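Local coordinates for hypothetical protein (Staphylococcus aureus subsp. aureus, PDB 2IL5), which is of unknown function but belongs to the Activator of Hsp90 ATPase homolog 1-like family, whose Bet v 1-like fold often encloses a ligand-binding cavity, at residues Arg133-Asn136 against Leu137-Lys140; Lys142-Glu145 against Tyr146-Met150. All blocks are in the same frame, centred on the assembly; numbering follows the deposited sequence.

Interaction 1: Arg133-Asn136 against Leu137-Lys140; sequences RFTN and LEYK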
# COMPACT_ATOMS: atom_id res chain seq x y z
N ARG A 133 8.35 6.34 28.66
CA ARG A 133 9.51 7.12 29.11
C ARG A 133 10.42 7.62 27.97
O ARG A 133 11.58 8.00 28.19
CB ARG A 133 10.31 6.34 30.18
CG ARG A 133 9.44 5.90 31.40
CD ARG A 133 10.16 4.85 32.27
NE ARG A 133 11.53 4.79 31.81
CZ ARG A 133 12.12 3.81 31.15
NH1 ARG A 133 11.54 2.64 30.89
NH2 ARG A 133 13.35 4.04 30.75
N PHE A 134 9.87 7.61 26.76
CA PHE A 134 10.58 8.07 25.57
C PHE A 134 10.83 9.58 25.64
O PHE A 134 9.91 10.37 25.88
CB PHE A 134 9.76 7.75 24.29
CG PHE A 134 10.35 6.67 23.39
CD1 PHE A 134 11.26 5.75 23.88
CD2 PHE A 134 9.94 6.56 22.07
CE1 PHE A 134 11.78 4.77 23.06
CE2 PHE A 134 10.44 5.56 21.23
CZ PHE A 134 11.37 4.68 21.71
N THR A 135 12.08 9.97 25.41
CA THR A 135 12.41 11.38 25.29
C THR A 135 11.90 11.88 23.96
O THR A 135 11.54 11.08 23.11
CB THR A 135 13.91 11.63 25.34
OG1 THR A 135 14.51 11.00 24.21
CG2 THR A 135 14.55 11.13 26.72
N ASN A 136 11.84 13.20 23.79
CA ASN A 136 11.38 13.80 22.55
C ASN A 136 12.23 13.31 21.39
O ASN A 136 11.74 13.03 20.31
CB ASN A 136 11.42 15.32 22.62
CG ASN A 136 10.30 15.92 23.44
OD1 ASN A 136 10.28 17.13 23.67
ND2 ASN A 136 9.33 15.10 23.83
N LEU A 137 13.52 13.16 21.65
CA LEU A 137 14.48 12.74 20.64
C LEU A 137 14.29 11.29 20.27
O LEU A 137 14.29 10.93 19.09
CB LEU A 137 15.91 12.98 21.16
CG LEU A 137 17.00 12.89 20.10
CD1 LEU A 137 16.75 13.88 18.95
CD2 LEU A 137 18.39 13.08 20.72
N GLU A 138 14.13 10.43 21.26
CA GLU A 138 13.91 9.02 21.01
C GLU A 138 12.67 8.76 20.17
O GLU A 138 12.71 7.91 19.30
CB GLU A 138 13.85 8.21 22.32
CG GLU A 138 15.15 8.17 23.06
CD GLU A 138 15.00 7.62 24.45
OE1 GLU A 138 13.98 7.85 25.10
OE2 GLU A 138 15.94 6.97 24.92
N TYR A 139 11.60 9.48 20.44
CA TYR A 139 10.34 9.37 19.70
C TYR A 139 10.48 9.84 18.24
O TYR A 139 9.98 9.21 17.29
CB TYR A 139 9.25 10.20 20.38
CG TYR A 139 7.91 9.84 19.81
CD1 TYR A 139 7.61 8.50 19.51
CD2 TYR A 139 6.97 10.82 19.49
CE1 TYR A 139 6.42 8.15 18.94
CE2 TYR A 139 5.75 10.46 18.93
CZ TYR A 139 5.50 9.12 18.67
OH TYR A 139 4.29 8.73 18.17
N LYS A 140 11.15 10.97 18.08
CA LYS A 140 11.45 11.49 16.81
C LYS A 140 12.32 10.53 15.98
O LYS A 140 12.05 10.35 14.80
CB LYS A 140 12.03 12.89 16.95
CG LYS A 140 13.04 13.31 15.88
CD LYS A 140 13.03 14.85 15.67
CE LYS A 140 14.05 15.24 14.59
NZ LYS A 140 13.69 16.49 13.87
O HOH W 1 13.68 6.12 27.50
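One face of the Phe134 ring is filled by the aliphatic part of Glu138: CB of Glu138 stands 3.9 Å from the ring centroid and 12° off the ring normal, a CH-pi contact over the middle of the ring. At the ring's edge, in its plane, lies Tyr139, whose CD1 is 4.0 Å from CD2 of Phe134. The Glu138 carboxylate is turned 44° from the Phe134 ring plane and reaches back past it to the main chain. Its chain runs extended beyond CG, which carries OE1 to the backbone N of Thr135, 2.9 Å away, in an almost straight bond that meets OE1 on its anti side, somewhat out of the carboxylate plane. In the reverse direction, OG1 of Thr135 accepts from the backbone N of Glu138 at 3.0 Å. This reciprocal pair is a capping box, with Thr135 as N-cap of the long C-terminal helix of the Bet v 1-like fold. OG1 can face into the first turn because it sits between the backbone N and the carbonyl carbon (chi1 64°). Two amide groups of the helix start are thereby satisfied by side chains, and the negative carboxylate beside the helix N-terminus is probably stabilised by the dipole. A water donates to both OE1 of Glu138 and the carbonyl O of Arg133, so that OE1 accepts from two donors, Thr135 N and the water. Regular helix bonding then begins, with Tyr139 N donating to Thr135 O at 3.1 Å and Lys140 N to Asn136 O. The Tyr139 hydroxyl leads away from this turn to hydrogen-bond Val128 O and Glu12 N.

Interaction 2: Lys142-Glu145 against Tyr146-Met150; sequences KKKE and YHDAM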
# COMPACT_ATOMS: atom_id res chain seq x y z
N LYS A 142 12.43 7.16 16.40
CA LYS A 142 11.55 6.03 16.07
C LYS A 142 10.60 6.34 14.86
O LYS A 142 10.36 5.47 14.06
CB LYS A 142 10.69 5.62 17.26
CG LYS A 142 9.82 4.39 16.97
CD LYS A 142 8.96 3.94 18.12
CE LYS A 142 8.10 2.70 17.74
NZ LYS A 142 7.09 2.47 18.79
N LYS A 143 10.07 7.56 14.76
CA LYS A 143 9.24 7.96 13.61
C LYS A 143 10.03 8.10 12.32
O LYS A 143 9.52 7.76 11.27
CB LYS A 143 8.48 9.24 13.88
CG LYS A 143 7.57 9.13 15.09
CD LYS A 143 7.30 10.53 15.61
CE LYS A 143 6.51 11.27 14.60
NZ LYS A 143 6.75 12.72 14.83
N LYS A 144 11.25 8.61 12.40
CA LYS A 144 12.13 8.67 11.27
C LYS A 144 12.50 7.28 10.71
O LYS A 144 12.45 7.07 9.51
CB LYS A 144 13.37 9.51 11.62
CG LYS A 144 14.46 9.53 10.56
CD LYS A 144 14.31 10.68 9.55
CE LYS A 144 13.26 10.38 8.44
NZ LYS A 144 13.69 10.82 7.06
N GLU A 145 12.86 6.34 11.59
CA GLU A 145 13.16 4.94 11.24
C GLU A 145 11.95 4.28 10.60
O GLU A 145 12.07 3.54 9.63
CB GLU A 145 13.55 4.13 12.49
CG GLU A 145 15.01 3.96 12.77
CD GLU A 145 15.37 4.06 14.28
OE1 GLU A 145 14.63 3.55 15.16
OE2 GLU A 145 16.42 4.69 14.56
N TYR A 146 10.80 4.48 11.22
CA TYR A 146 9.52 3.97 10.72
C TYR A 146 9.16 4.54 9.32
O TYR A 146 8.81 3.78 8.41
CB TYR A 146 8.38 4.18 11.76
CG TYR A 146 7.11 3.57 11.30
CD1 TYR A 146 6.94 2.18 11.29
CD2 TYR A 146 6.07 4.36 10.81
CE1 TYR A 146 5.76 1.61 10.83
CE2 TYR A 146 4.89 3.81 10.33
CZ TYR A 146 4.73 2.44 10.34
OH TYR A 146 3.54 1.90 9.89
N HIS A 147 9.28 5.85 9.14
CA HIS A 147 9.11 6.52 7.87
C HIS A 147 10.02 5.96 6.78
O HIS A 147 9.55 5.71 5.67
CB HIS A 147 9.39 8.02 8.01
CG HIS A 147 9.29 8.78 6.71
ND1 HIS A 147 10.36 8.92 5.85
CD2 HIS A 147 8.26 9.43 6.13
CE1 HIS A 147 9.99 9.63 4.79
NE2 HIS A 147 8.72 9.95 4.93
N ASP A 148 11.31 5.81 7.07
CA ASP A 148 12.27 5.32 6.09
C ASP A 148 12.02 3.85 5.71
O ASP A 148 12.25 3.46 4.55
CB ASP A 148 13.72 5.50 6.58
CG ASP A 148 14.13 6.96 6.71
OD1 ASP A 148 13.43 7.87 6.19
OD2 ASP A 148 15.18 7.21 7.33
N ALA A 149 11.60 3.05 6.68
CA ALA A 149 11.20 1.67 6.46
C ALA A 149 9.97 1.55 5.54
O ALA A 149 9.91 0.67 4.67
CB ALA A 149 10.91 0.96 7.83
N MSE A 150 8.98 2.40 5.79
CA MSE A 150 7.78 2.49 4.93
C MSE A 150 8.05 3.02 3.53
O MSE A 150 7.52 2.48 2.59
CB MSE A 150 6.67 3.30 5.62
CG MSE A 150 6.27 2.67 6.93
SE MSE A 150 5.51 0.85 6.83
CE MSE A 150 6.94 -0.21 7.65
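Tyr146 meets Lys142 one turn back on the long C-terminal helix of this Bet v 1-like fold, in a run of alpha-helical i to i+4 bonds. Its backbone N donates to Lys142 O at 3.0 Å, and its CB rests 3.3 Å from that same oxygen. With CG anti to the backbone N (chi1 -175°), the ring is carried away from Lys142-Glu145 toward the sheet, where it packs on Val14 and Val128 and its hydroxyl hydrogen-bonds Ser126 and Tyr124; one ring face receives CG of Met150, offset toward the rim. Lys142 and Lys143 also send their amines to other partners, Lys142 to Glu129 O and in a salt bridge to Glu131, Lys143 in a salt bridge to Glu12. His147 donates its backbone N to Lys143 O at 2.9 Å, while its side chain touches Val16 on strand 12-22. Its ND1 donates to OD1 of the adjacent Asp148 at 3.3 Å, nearly straight at 174°; the oxygen lies in the imidazole plane, a His-carboxylate hydrogen bond that should restrict the rotation of the ring. The backbone N of Asp148 bonds to Lys144 O, and its carboxylate forms a salt bridge with the same lysine, Lys144 NZ standing 3.1 Å from Asp148 OD1. That lysine bends at chi2, chi3 and chi4, arching back over the turn, and its CE lies 3.4 Å from Asp148 OD1. OD1 thus takes two donors, Lys144 NZ approaching on its syn side and His147 ND1 on its anti side. The nearby lysine ammonium and the second donor would probably favour the ionised carboxylate. Ala149 follows with a backbone bond to Glu145 O, and Met150 N bonds to Tyr146 O at 3.0 Å.

How the interactions relate
The two contacts come in series along helix 136-166, with centres about 14 Å apart. Interaction 1 includes the end of the loop after strand 118-128 and the helix start, whereas interaction 2 occupies the following turns; their centres lie about 27 and 15 Å from the centre of the chain, so these first turns lead from the periphery toward the middle of the chain. They meet directly where Phe134 CE2 packs at 3.8 Å against Lys142 CD. Both reach the same part of the antiparallel sheet. The start of the helix thus lies along strands 12-22 and 118-128, first and last in the chain but neighbours in the sheet.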